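Local atomic coordinates of Crh-like protein 5 (Neosartorya fumigata, PDB entry 6IBU), a protein that cleaves chitin and transfers it to 1,6-beta-glucan or to other chitin chains, cross-linking the polysaccharides of the fungal cell wall and septa. Residues A24-A29 against K217-E222; A49-A54 against Y212-K217; P60-D65 against L181-W186; V75-A80 against H140-D145; V86-L91 against D100-G105. All blocks are in the same frame, centred on the assembly; numbering follows the deposited sequence.

In the fold
This chain is the GH16 catalytic domain of a longer protein, and its five contacts illustrate how a beta-jelly-roll sandwich divides its labour between two sheets. Interactions 1, 2 and 4 lie in one antiparallel sheet, interactions 3 and 5 in the other. The long strand 212-223 serves interactions 1 and 2, which share K217, and strand 71-78 of interaction 4 is its next neighbour. Interaction 3 abuts interaction 5 through strands 179-187 and 85-93. Where the sheets face each other the chemistry is apolar: F26, F51, M77, L183 and I89. Interactions 2, 3 and 5 are largely buried, interactions 1 and 4 only partly. The charged chitin-binding R182 and E102 belong to interactions 3 and 5.

Interaction 1: residues A24-A29 against K217-E222; sequences ADFTSA and KSVRIE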
# COMPACT_ATOMS: atom_id res chain seq x y z
N ALA A 24 -11.08 6.45 -9.01
CA ALA A 24 -11.48 5.24 -9.75
C ALA A 24 -12.61 4.60 -8.95
O ALA A 24 -12.40 4.33 -7.78
CB ALA A 24 -10.30 4.32 -9.91
N ASP A 25 -13.79 4.51 -9.54
CA ASP A 25 -14.87 3.59 -9.10
C ASP A 25 -14.57 2.24 -9.78
O ASP A 25 -14.56 2.18 -10.99
CB ASP A 25 -16.23 4.20 -9.44
CG ASP A 25 -17.42 3.50 -8.80
OD1 ASP A 25 -17.21 2.47 -8.13
OD2 ASP A 25 -18.57 3.98 -8.99
N PHE A 26 -14.20 1.21 -9.03
CA PHE A 26 -13.88 -0.10 -9.63
C PHE A 26 -15.15 -0.89 -9.99
O PHE A 26 -15.00 -2.05 -10.30
CB PHE A 26 -12.95 -0.91 -8.74
CG PHE A 26 -11.52 -0.43 -8.78
CD1 PHE A 26 -10.83 -0.38 -9.97
CD2 PHE A 26 -10.88 -0.00 -7.63
CE1 PHE A 26 -9.52 0.09 -10.01
CE2 PHE A 26 -9.56 0.43 -7.68
CZ PHE A 26 -8.89 0.48 -8.87
N THR A 27 -16.33 -0.31 -10.03
CA THR A 27 -17.51 -0.98 -10.66
C THR A 27 -17.25 -1.26 -12.15
O THR A 27 -17.70 -2.30 -12.66
CB THR A 27 -18.76 -0.12 -10.52
OG1 THR A 27 -19.74 -0.72 -11.36
CG2 THR A 27 -18.57 1.32 -10.94
N SER A 28 -16.52 -0.37 -12.81
CA SER A 28 -16.38 -0.36 -14.29
C SER A 28 -15.14 -1.14 -14.73
O SER A 28 -14.16 -1.16 -13.99
CB SER A 28 -16.34 1.05 -14.79
OG SER A 28 -17.27 1.83 -14.05
N ALA A 29 -15.19 -1.73 -15.92
CA ALA A 29 -14.04 -2.44 -16.55
C ALA A 29 -12.94 -1.42 -16.84
O ALA A 29 -11.75 -1.79 -16.78
CB ALA A 29 -14.48 -3.14 -17.81
N LYS A 217 -13.33 -1.45 -3.88
CA LYS A 217 -14.39 -0.89 -4.76
C LYS A 217 -13.99 0.50 -5.24
O LYS A 217 -14.40 0.82 -6.36
CB LYS A 217 -15.82 -1.05 -4.24
CG LYS A 217 -16.17 -0.57 -2.85
CD LYS A 217 -17.47 -1.25 -2.40
CE LYS A 217 -18.51 -0.28 -1.86
NZ LYS A 217 -19.89 -0.81 -2.01
N SER A 218 -13.17 1.26 -4.54
CA SER A 218 -12.77 2.60 -5.03
C SER A 218 -11.41 3.04 -4.50
O SER A 218 -10.95 2.55 -3.45
CB SER A 218 -13.84 3.64 -4.75
OG SER A 218 -13.86 4.02 -3.39
N VAL A 219 -10.78 3.94 -5.27
CA VAL A 219 -9.50 4.59 -4.92
C VAL A 219 -9.62 6.09 -5.17
O VAL A 219 -10.06 6.48 -6.24
CB VAL A 219 -8.35 3.97 -5.71
CG1 VAL A 219 -7.09 4.83 -5.66
CG2 VAL A 219 -8.07 2.57 -5.19
N ARG A 220 -9.22 6.90 -4.19
CA ARG A 220 -9.04 8.36 -4.35
C ARG A 220 -7.59 8.70 -4.03
O ARG A 220 -7.15 8.41 -2.91
CB ARG A 220 -10.01 9.11 -3.45
CG ARG A 220 -9.90 10.62 -3.58
CD ARG A 220 -10.72 11.32 -2.52
NE ARG A 220 -10.59 12.77 -2.68
CZ ARG A 220 -11.24 13.50 -3.58
NH1 ARG A 220 -12.10 12.94 -4.42
NH2 ARG A 220 -11.05 14.81 -3.62
N ILE A 221 -6.86 9.29 -4.97
CA ILE A 221 -5.52 9.88 -4.69
C ILE A 221 -5.59 11.39 -4.90
O ILE A 221 -6.09 11.85 -5.95
CB ILE A 221 -4.43 9.22 -5.54
CG1 ILE A 221 -4.23 7.76 -5.12
CG2 ILE A 221 -3.15 10.03 -5.46
CD1 ILE A 221 -3.32 6.97 -6.02
N GLU A 222 -5.09 12.13 -3.93
CA GLU A 222 -4.87 13.59 -4.03
C GLU A 222 -3.37 13.82 -4.09
O GLU A 222 -2.67 13.30 -3.22
CB GLU A 222 -5.45 14.31 -2.83
CG GLU A 222 -6.95 14.16 -2.75
CD GLU A 222 -7.57 14.95 -1.61
OE1 GLU A 222 -6.79 15.52 -0.80
OE2 GLU A 222 -8.82 14.99 -1.54
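F26 and V219 meet at an oblique angle, the methyl CG2 of V219 lying at the edge of the phenyl ring, 3.6 Å from F26 CE2. F26 has CG anti to its own carbonyl carbon (chi1 -75°), which sets CE2 of its ring beside V219. A24 CB lies over one face of the ring, toward the rim, so the first residue of the segment packs on the aromatic that follows it two places later. Beneath these side chains the two backbones run antiparallel. A24 and V219 form a hydrogen-bonded pair, each N donating to the other's O, and F26 N closes the series on K217 O at 2.7 Å. D25 and S218 form the next, non-hydrogen-bonded pair on the reverse face, where S218 CB lies 3.4 Å from A24 O. The carboxylate of D25 reaches on to accept a weak bond from T27 N at OD1, at the point where the strand gives way to a turn. Strand 21-25 thus lies along one side of strand 212-223, with strand 71-78 on its other side through V76; V219 faces L181 and L183 of strand 179-187 in the second sheet, while F26 also touches A31 and L32.

Interaction 2: residues A49-A54 against Y212-K217; sequences AEFTVA and YTMYVK
Strands 49-53 and 212-217 run antiparallel, 160° between their directions, and pair residue for residue from A49 with V216 to V53 with Y212, six backbone N-H...O bonds joining the three hydrogen-bonded pairs. On the face of F51 and M214, the F51 ring is the centrepiece. The methyl CE of M214 sits over one face of it, toward the rim, and the sulfur SD lies 4.7 Å from the ring centroid, a Met-aromatic contact approached obliquely. V216 adds its CG2, 3.7 Å from F51 CE1. Beyond CG the M214 chain is extended, which carries its methyl group out to the phenyl ring. The other face is more polar. T52 and T213 share a hydrogen bond between their hydroxyls, T52 OG1 to T213 OG1 2.6 Å. E50 and Y215 run alongside one another in the same direction, with E50 CG 3.7 Å from Y215 CE2 and the carboxylate and ring planes 54° apart. T213 CG2 sits over one face of the same ring, near the rim. Strand 71-78 flanks strand 212-223 on the side away from strand 48-53, and F51, V53, M214 and V216 pack inward on strand 179-187 of the opposing sheet, against L183 and S185.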
# COMPACT_ATOMS: atom_id res chain seq x y z
N ALA A 49 -12.61 -4.37 -7.91
CA ALA A 49 -11.41 -5.17 -8.23
C ALA A 49 -11.32 -6.30 -7.20
O ALA A 49 -11.57 -6.05 -6.01
CB ALA A 49 -10.17 -4.31 -8.23
N GLU A 50 -11.08 -7.52 -7.68
CA GLU A 50 -11.07 -8.75 -6.86
C GLU A 50 -9.65 -9.27 -6.82
O GLU A 50 -9.04 -9.41 -7.87
CB GLU A 50 -12.00 -9.79 -7.45
CG GLU A 50 -13.41 -9.27 -7.64
CD GLU A 50 -14.39 -10.30 -8.17
OE1 GLU A 50 -14.08 -11.51 -8.12
OE2 GLU A 50 -15.48 -9.87 -8.63
N PHE A 51 -9.12 -9.49 -5.63
CA PHE A 51 -7.77 -10.03 -5.44
C PHE A 51 -7.93 -11.39 -4.78
O PHE A 51 -8.17 -11.46 -3.55
CB PHE A 51 -6.96 -9.03 -4.63
CG PHE A 51 -6.86 -7.66 -5.23
CD1 PHE A 51 -7.89 -6.74 -5.08
CD2 PHE A 51 -5.72 -7.28 -5.93
CE1 PHE A 51 -7.77 -5.47 -5.60
CE2 PHE A 51 -5.60 -6.00 -6.43
CZ PHE A 51 -6.63 -5.09 -6.27
N THR A 52 -7.91 -12.45 -5.57
CA THR A 52 -8.22 -13.81 -5.08
C THR A 52 -6.93 -14.58 -4.85
O THR A 52 -6.12 -14.65 -5.75
CB THR A 52 -9.14 -14.56 -6.03
OG1 THR A 52 -10.32 -13.78 -5.97
CG2 THR A 52 -9.35 -16.00 -5.60
N VAL A 53 -6.76 -15.13 -3.66
CA VAL A 53 -5.75 -16.18 -3.39
C VAL A 53 -6.46 -17.54 -3.47
O VAL A 53 -7.30 -17.81 -2.58
CB VAL A 53 -5.11 -15.91 -2.02
CG1 VAL A 53 -4.17 -17.02 -1.62
CG2 VAL A 53 -4.39 -14.56 -2.03
N ALA A 54 -6.25 -18.31 -4.54
CA ALA A 54 -6.93 -19.62 -4.74
C ALA A 54 -5.93 -20.76 -4.62
O ALA A 54 -6.34 -21.84 -4.16
CB ALA A 54 -7.65 -19.67 -6.06
N TYR A 212 -9.82 -17.13 -1.32
CA TYR A 212 -9.91 -15.96 -0.42
C TYR A 212 -9.79 -14.72 -1.26
O TYR A 212 -8.81 -14.60 -2.00
CB TYR A 212 -8.79 -16.04 0.61
CG TYR A 212 -8.75 -17.37 1.29
CD1 TYR A 212 -9.73 -17.74 2.19
CD2 TYR A 212 -7.71 -18.25 1.04
CE1 TYR A 212 -9.67 -18.94 2.86
CE2 TYR A 212 -7.64 -19.47 1.69
CZ TYR A 212 -8.63 -19.81 2.59
OH TYR A 212 -8.56 -21.01 3.21
N THR A 213 -10.79 -13.85 -1.16
CA THR A 213 -10.84 -12.66 -2.04
C THR A 213 -10.90 -11.38 -1.22
O THR A 213 -11.82 -11.22 -0.40
CB THR A 213 -11.96 -12.76 -3.06
OG1 THR A 213 -11.78 -13.98 -3.79
CG2 THR A 213 -11.93 -11.59 -4.01
N MET A 214 -9.98 -10.47 -1.50
CA MET A 214 -10.01 -9.06 -1.05
C MET A 214 -10.72 -8.26 -2.14
O MET A 214 -10.53 -8.55 -3.32
CB MET A 214 -8.57 -8.58 -0.82
CG MET A 214 -8.31 -7.10 -1.09
SD MET A 214 -6.50 -6.75 -1.03
CE MET A 214 -6.50 -5.06 -1.60
N TYR A 215 -11.56 -7.31 -1.77
CA TYR A 215 -12.28 -6.44 -2.73
C TYR A 215 -11.89 -4.99 -2.51
O TYR A 215 -11.95 -4.50 -1.37
CB TYR A 215 -13.79 -6.59 -2.60
CG TYR A 215 -14.29 -7.97 -2.89
CD1 TYR A 215 -14.35 -8.93 -1.89
CD2 TYR A 215 -14.76 -8.32 -4.16
CE1 TYR A 215 -14.83 -10.20 -2.14
CE2 TYR A 215 -15.26 -9.59 -4.42
CZ TYR A 215 -15.29 -10.53 -3.40
OH TYR A 215 -15.74 -11.79 -3.62
N VAL A 216 -11.54 -4.30 -3.58
CA VAL A 216 -11.32 -2.83 -3.56
C VAL A 216 -12.40 -2.19 -4.44
O VAL A 216 -12.37 -2.42 -5.64
CB VAL A 216 -9.89 -2.47 -4.00
CG1 VAL A 216 -9.75 -0.97 -4.21
CG2 VAL A 216 -8.87 -3.01 -3.01
N LYS A 217 -13.33 -1.45 -3.88
CA LYS A 217 -14.39 -0.89 -4.76
C LYS A 217 -13.99 0.50 -5.24
O LYS A 217 -14.40 0.82 -6.36
CB LYS A 217 -15.82 -1.05 -4.24
CG LYS A 217 -16.17 -0.57 -2.85
CD LYS A 217 -17.47 -1.25 -2.40
CE LYS A 217 -18.51 -0.28 -1.86
NZ LYS A 217 -19.89 -0.81 -2.01

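Interaction 3: residues P60-D65 against L181-W186; sequences PTIDTD and LRLGSW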
# COMPACT_ATOMS: atom_id res chain seq x y z
N PRO A 60 -2.22 -11.73 -6.60
CA PRO A 60 -2.77 -10.71 -7.49
C PRO A 60 -2.50 -9.29 -6.95
O PRO A 60 -2.73 -9.05 -5.79
CB PRO A 60 -4.28 -11.00 -7.51
CG PRO A 60 -4.51 -11.80 -6.25
CD PRO A 60 -3.25 -12.63 -6.07
N THR A 61 -1.99 -8.42 -7.81
CA THR A 61 -1.55 -7.06 -7.45
C THR A 61 -1.88 -6.08 -8.57
O THR A 61 -1.79 -6.47 -9.73
CB THR A 61 -0.04 -7.02 -7.20
OG1 THR A 61 0.33 -8.14 -6.42
CG2 THR A 61 0.38 -5.77 -6.47
N ILE A 62 -2.22 -4.84 -8.21
CA ILE A 62 -2.27 -3.71 -9.17
C ILE A 62 -1.43 -2.58 -8.60
O ILE A 62 -1.45 -2.39 -7.38
CB ILE A 62 -3.72 -3.29 -9.48
CG1 ILE A 62 -4.48 -2.80 -8.24
CG2 ILE A 62 -4.48 -4.41 -10.17
CD1 ILE A 62 -5.79 -2.13 -8.60
N ASP A 63 -0.65 -1.93 -9.46
CA ASP A 63 0.14 -0.71 -9.17
C ASP A 63 -0.40 0.44 -10.03
O ASP A 63 -0.72 0.19 -11.20
CB ASP A 63 1.60 -0.87 -9.57
CG ASP A 63 2.40 -1.80 -8.69
OD1 ASP A 63 1.94 -2.07 -7.58
OD2 ASP A 63 3.49 -2.21 -9.13
N THR A 64 -0.45 1.65 -9.49
CA THR A 64 -0.69 2.88 -10.29
C THR A 64 0.50 3.04 -11.24
O THR A 64 1.63 2.76 -10.84
CB THR A 64 -0.91 4.11 -9.41
OG1 THR A 64 0.17 4.29 -8.50
CG2 THR A 64 -2.21 4.04 -8.64
N ASP A 65 0.22 3.43 -12.47
CA ASP A 65 1.26 3.79 -13.47
C ASP A 65 2.04 5.00 -12.95
O ASP A 65 3.25 5.04 -13.14
CB ASP A 65 0.65 4.12 -14.83
CG ASP A 65 0.11 2.94 -15.60
OD1 ASP A 65 0.45 1.78 -15.26
OD2 ASP A 65 -0.67 3.19 -16.54
N LEU A 181 0.77 3.65 -5.56
CA LEU A 181 -0.17 2.86 -4.74
C LEU A 181 -0.17 1.43 -5.29
O LEU A 181 -0.36 1.26 -6.49
CB LEU A 181 -1.53 3.56 -4.82
CG LEU A 181 -2.69 2.87 -4.12
CD1 LEU A 181 -2.44 2.71 -2.62
CD2 LEU A 181 -3.96 3.66 -4.39
N ARG A 182 0.07 0.45 -4.43
CA ARG A 182 0.01 -0.99 -4.78
C ARG A 182 -1.16 -1.60 -4.00
O ARG A 182 -1.28 -1.34 -2.78
CB ARG A 182 1.34 -1.69 -4.47
CG ARG A 182 2.55 -0.80 -4.73
CD ARG A 182 3.90 -1.47 -4.94
NE ARG A 182 3.78 -2.71 -5.69
CZ ARG A 182 4.61 -3.74 -5.61
NH1 ARG A 182 5.67 -3.68 -4.82
NH2 ARG A 182 4.38 -4.82 -6.33
N LEU A 183 -2.04 -2.33 -4.66
CA LEU A 183 -3.11 -3.07 -3.95
C LEU A 183 -2.90 -4.54 -4.25
O LEU A 183 -2.65 -4.88 -5.41
CB LEU A 183 -4.47 -2.61 -4.46
CG LEU A 183 -4.78 -1.14 -4.21
CD1 LEU A 183 -6.00 -0.72 -5.00
CD2 LEU A 183 -4.98 -0.91 -2.72
N GLY A 184 -3.07 -5.39 -3.24
CA GLY A 184 -2.93 -6.83 -3.49
C GLY A 184 -3.25 -7.68 -2.29
O GLY A 184 -3.26 -7.19 -1.15
N SER A 185 -3.47 -8.95 -2.57
CA SER A 185 -3.63 -10.02 -1.57
C SER A 185 -2.60 -11.08 -1.89
O SER A 185 -2.19 -11.16 -3.03
CB SER A 185 -5.03 -10.57 -1.57
OG SER A 185 -5.32 -11.17 -2.83
N TRP A 186 -2.20 -11.84 -0.88
CA TRP A 186 -1.16 -12.88 -1.00
C TRP A 186 -1.19 -13.76 0.25
O TRP A 186 -1.76 -13.34 1.26
CB TRP A 186 0.21 -12.24 -1.17
CG TRP A 186 0.55 -11.20 -0.15
CD1 TRP A 186 0.04 -9.94 -0.08
CD2 TRP A 186 1.53 -11.31 0.90
NE1 TRP A 186 0.63 -9.26 0.96
CE2 TRP A 186 1.55 -10.07 1.56
CE3 TRP A 186 2.40 -12.32 1.32
CZ2 TRP A 186 2.38 -9.82 2.64
CZ3 TRP A 186 3.23 -12.08 2.39
CH2 TRP A 186 3.22 -10.84 3.04
O HOH W 1 0.00 -9.34 -3.67
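D63 lies alongside R182, the two side chains heading out together, and its OD1 accepts from R182 NE at 2.7 Å. The bond comes to the syn side of the carboxylate, 23° out of its plane, yet close to the guanidinium plane; the two flat groups stand 75° apart. The bend at chi3 (37°) turns NE back onto OD1, while CB, CG and CD also lie close to it. On the opposite face I62 CG1 packs on L183 CB at 3.8 Å, in the sandwich interior. Antiparallel backbone bonds tie I62 to L183 in both directions. T64 OG1 accepts from L181 N at 3.1 Å and is itself hydrogen-bonded to F66 O; T64 N also bonds L181 O. Water 1 donates to S185 O and to T61 OG1, which is hydrogen-bonded to A59 O as well. Chitin-binding R182 is held by D63 through NE and by E92 through NH1. These two acids should restrict its rotation and probably balance its positive charge, consistent with a guanidinium prepositioned at the glycan cleft.

Interaction 4: residues V75-A80 against H140-D145; sequences VVMKAA and HTYTID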
# COMPACT_ATOMS: atom_id res chain seq x y z
N VAL A 75 -8.63 4.25 0.16
CA VAL A 75 -9.01 2.98 -0.51
C VAL A 75 -10.22 2.42 0.22
O VAL A 75 -10.19 2.32 1.43
CB VAL A 75 -7.84 1.99 -0.53
CG1 VAL A 75 -8.23 0.72 -1.26
CG2 VAL A 75 -6.60 2.61 -1.15
N VAL A 76 -11.28 2.10 -0.51
CA VAL A 76 -12.45 1.38 0.08
C VAL A 76 -12.22 -0.13 -0.19
O VAL A 76 -12.11 -0.42 -1.38
CB VAL A 76 -13.76 1.96 -0.50
CG1 VAL A 76 -14.99 1.19 -0.05
CG2 VAL A 76 -13.90 3.44 -0.15
N MET A 77 -12.00 -1.01 0.84
CA MET A 77 -11.53 -2.43 0.81
C MET A 77 -12.31 -3.22 1.86
O MET A 77 -12.87 -2.67 2.87
CB MET A 77 -10.02 -2.59 1.07
CG MET A 77 -9.60 -4.02 1.35
SD MET A 77 -7.89 -4.11 1.53
CE MET A 77 -7.67 -3.40 3.16
N LYS A 78 -12.61 -4.38 1.37
CA LYS A 78 -13.06 -5.49 2.19
C LYS A 78 -11.97 -6.52 2.10
O LYS A 78 -11.64 -6.93 1.01
CB LYS A 78 -14.42 -5.98 1.72
CG LYS A 78 -14.96 -7.04 2.66
CD LYS A 78 -16.39 -7.41 2.42
CE LYS A 78 -16.47 -8.27 1.17
NZ LYS A 78 -17.44 -9.38 1.30
N ALA A 79 -11.39 -6.90 3.21
CA ALA A 79 -10.19 -7.76 3.23
C ALA A 79 -10.59 -9.21 2.94
O ALA A 79 -11.71 -9.61 3.22
CB ALA A 79 -9.49 -7.63 4.55
N ALA A 80 -9.66 -9.97 2.38
CA ALA A 80 -9.82 -11.41 2.17
C ALA A 80 -9.85 -12.06 3.54
O ALA A 80 -9.13 -11.65 4.45
CB ALA A 80 -8.69 -11.93 1.31
N HIS A 140 -14.38 -0.91 4.49
CA HIS A 140 -13.94 0.25 5.29
C HIS A 140 -13.20 1.18 4.35
O HIS A 140 -12.71 0.72 3.33
CB HIS A 140 -13.04 -0.17 6.46
CG HIS A 140 -13.77 -0.90 7.53
ND1 HIS A 140 -14.62 -0.26 8.40
CD2 HIS A 140 -13.80 -2.22 7.85
CE1 HIS A 140 -15.14 -1.15 9.22
NE2 HIS A 140 -14.66 -2.36 8.90
N THR A 141 -13.08 2.44 4.73
CA THR A 141 -12.29 3.42 3.98
C THR A 141 -10.95 3.54 4.69
O THR A 141 -10.91 4.05 5.80
CB THR A 141 -13.02 4.76 3.89
OG1 THR A 141 -14.28 4.48 3.30
CG2 THR A 141 -12.26 5.75 3.05
N TYR A 142 -9.88 3.12 4.02
CA TYR A 142 -8.51 3.21 4.56
C TYR A 142 -7.85 4.43 3.94
O TYR A 142 -7.68 4.49 2.72
CB TYR A 142 -7.77 1.92 4.29
CG TYR A 142 -8.38 0.71 4.95
CD1 TYR A 142 -7.97 0.31 6.22
CD2 TYR A 142 -9.35 -0.04 4.30
CE1 TYR A 142 -8.52 -0.81 6.82
CE2 TYR A 142 -9.88 -1.18 4.88
CZ TYR A 142 -9.47 -1.57 6.14
OH TYR A 142 -10.02 -2.69 6.71
N THR A 143 -7.50 5.40 4.77
CA THR A 143 -7.01 6.72 4.32
C THR A 143 -5.61 6.96 4.88
O THR A 143 -5.42 6.82 6.08
CB THR A 143 -7.96 7.82 4.76
OG1 THR A 143 -9.27 7.43 4.36
CG2 THR A 143 -7.58 9.17 4.19
N ILE A 144 -4.68 7.35 4.02
CA ILE A 144 -3.32 7.79 4.41
C ILE A 144 -3.17 9.24 3.99
O ILE A 144 -3.24 9.48 2.82
CB ILE A 144 -2.25 6.91 3.76
CG1 ILE A 144 -2.35 5.46 4.23
CG2 ILE A 144 -0.87 7.50 4.01
CD1 ILE A 144 -1.48 4.50 3.46
N ASP A 145 -3.04 10.15 4.95
CA ASP A 145 -2.72 11.58 4.71
C ASP A 145 -1.21 11.73 4.86
O ASP A 145 -0.66 11.31 5.86
CB ASP A 145 -3.51 12.50 5.63
CG ASP A 145 -4.92 12.75 5.09
OD1 ASP A 145 -5.08 13.61 4.15
OD2 ASP A 145 -5.86 12.05 5.57
O HOH W 2 -12.00 -3.91 5.43
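M77 lays its methyl group over one face of the Y142 ring, CE 4.0 Å from the centroid, a CH-pi contact within an antiparallel strand pair of the GH16 beta-sandwich. The two side chains cross at about a right angle. M77 leaves the backbone with CG anti to N (chi1 167°), then bends at chi3 to bring the methyl onto the ring. On the reverse face V76 CG2 touches T141 OG1 at 3.6 Å. Four backbone bonds fix this register, two between V75 and Y142 and two between M77 and H140. Further out, Y142 meets W101 edge to face, M77 packs on I89 and V103 of the other sheet, and the H140 ring is oriented by D156 at ND1 and A133 at NE2. Strand 212-223 lines the other side of strand 71-78. The tyrosine hydroxyl also reaches the pairing strand through solvent: water 2 lies 2.7 Å from Y142 OH and 3.0 Å from M77 O.

Interaction 5: residues V86-L91 against D100-G105; sequences VSSIVL and DWEVLG
Strands 86-91 and 100-105 are the two arms of a beta hairpin, antiparallel to within 2°, with V86 opposite L104 and V90 opposite D100. Reciprocal backbone bonds link S87 with V103 and I89 with W101. On the face of S88 and E102 the glutamate bends at chi2 (-68°), which swings its carboxylate across to the neighbouring strand. There S88 OG donates a short bond to E102 OE1, 2.5 Å, on the syn side about 21° out of the carboxylate plane. V86 CG1 makes a tight contact with E102 OE1 at 3.1 Å. V90 CG2 lies 3.8 Å from D100 CB. D100 OD1 is 3.0 Å from E102 OE2, without a hydrogen bond. The opposite face is mainly apolar, apart from S87, whose OG bonds to A80 N. Here I89 CB lies 3.8 Å from W101 CD1, and the indole meets W153 edge to face. S88 OG also accepts from NE1 of chitin-binding W186, so one serine probably helps to position two residues of the site. E102 binds chitin and is probably the proton donor, E98 the likely nucleophile; with D100 they form the E-x-D-x-E pattern, one of the two forms of the GH16 catalytic motif.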
# COMPACT_ATOMS: atom_id res chain seq x y z
N VAL A 86 -3.02 -12.34 3.45
CA VAL A 86 -2.76 -10.90 3.72
C VAL A 86 -3.47 -10.07 2.66
O VAL A 86 -3.33 -10.37 1.50
CB VAL A 86 -1.25 -10.65 3.74
CG1 VAL A 86 -0.94 -9.20 4.09
CG2 VAL A 86 -0.53 -11.59 4.68
N SER A 87 -4.21 -9.04 3.06
CA SER A 87 -4.75 -7.98 2.19
C SER A 87 -3.94 -6.70 2.41
O SER A 87 -3.97 -6.20 3.54
CB SER A 87 -6.20 -7.76 2.51
OG SER A 87 -6.98 -8.93 2.30
N SER A 88 -3.22 -6.21 1.40
CA SER A 88 -2.21 -5.12 1.51
C SER A 88 -2.62 -3.86 0.73
O SER A 88 -2.89 -3.97 -0.48
CB SER A 88 -0.89 -5.59 0.99
OG SER A 88 -0.44 -6.73 1.72
N ILE A 89 -2.59 -2.70 1.38
CA ILE A 89 -2.61 -1.37 0.70
C ILE A 89 -1.24 -0.72 0.92
O ILE A 89 -0.89 -0.48 2.06
CB ILE A 89 -3.75 -0.49 1.25
CG1 ILE A 89 -5.11 -1.16 1.07
CG2 ILE A 89 -3.72 0.89 0.63
CD1 ILE A 89 -6.15 -0.62 2.01
N VAL A 90 -0.45 -0.51 -0.13
CA VAL A 90 0.94 -0.03 0.02
C VAL A 90 1.16 1.27 -0.76
O VAL A 90 0.99 1.24 -1.97
CB VAL A 90 1.94 -1.09 -0.45
CG1 VAL A 90 3.37 -0.55 -0.40
CG2 VAL A 90 1.80 -2.36 0.36
N LEU A 91 1.68 2.30 -0.11
CA LEU A 91 2.35 3.41 -0.81
C LEU A 91 3.83 3.12 -0.78
O LEU A 91 4.34 2.82 0.30
CB LEU A 91 2.02 4.73 -0.13
CG LEU A 91 0.56 5.12 -0.18
CD1 LEU A 91 0.33 6.45 0.53
CD2 LEU A 91 0.10 5.18 -1.62
N ASP A 100 1.92 1.56 4.66
CA ASP A 100 0.99 0.49 4.27
C ASP A 100 -0.03 0.19 5.36
O ASP A 100 0.14 0.60 6.54
CB ASP A 100 1.74 -0.76 3.82
CG ASP A 100 2.44 -1.51 4.92
OD1 ASP A 100 1.75 -2.12 5.73
OD2 ASP A 100 3.71 -1.51 4.92
N TRP A 101 -1.10 -0.46 4.89
CA TRP A 101 -2.11 -1.19 5.68
C TRP A 101 -1.93 -2.68 5.40
O TRP A 101 -1.66 -3.02 4.24
CB TRP A 101 -3.52 -0.74 5.27
CG TRP A 101 -3.88 0.71 5.40
CD1 TRP A 101 -3.88 1.66 4.43
CD2 TRP A 101 -4.46 1.34 6.56
NE1 TRP A 101 -4.35 2.84 4.90
CE2 TRP A 101 -4.74 2.68 6.21
CE3 TRP A 101 -4.73 0.91 7.86
CZ2 TRP A 101 -5.30 3.58 7.12
CZ3 TRP A 101 -5.29 1.80 8.75
CH2 TRP A 101 -5.57 3.11 8.38
N GLU A 102 -2.00 -3.54 6.41
CA GLU A 102 -2.05 -5.01 6.20
C GLU A 102 -3.25 -5.55 6.98
O GLU A 102 -3.30 -5.33 8.17
CB GLU A 102 -0.77 -5.68 6.68
CG GLU A 102 0.50 -5.10 6.11
CD GLU A 102 0.67 -5.33 4.61
OE1 GLU A 102 0.33 -6.42 4.13
OE2 GLU A 102 1.11 -4.40 3.92
N VAL A 103 -4.17 -6.25 6.33
CA VAL A 103 -5.18 -7.06 7.05
C VAL A 103 -4.77 -8.53 6.96
O VAL A 103 -4.27 -8.97 5.93
CB VAL A 103 -6.60 -6.81 6.50
CG1 VAL A 103 -7.62 -7.67 7.22
CG2 VAL A 103 -7.00 -5.35 6.62
N LEU A 104 -4.97 -9.28 8.05
CA LEU A 104 -4.73 -10.74 8.09
C LEU A 104 -6.09 -11.41 8.11
O LEU A 104 -6.95 -10.94 8.88
CB LEU A 104 -3.89 -11.06 9.32
CG LEU A 104 -2.58 -10.29 9.41
CD1 LEU A 104 -1.89 -10.61 10.71
CD2 LEU A 104 -1.66 -10.58 8.22
N GLY A 105 -6.30 -12.42 7.27
CA GLY A 105 -7.60 -13.09 7.12
C GLY A 105 -8.17 -13.61 8.43
O GLY A 105 -9.36 -13.46 8.64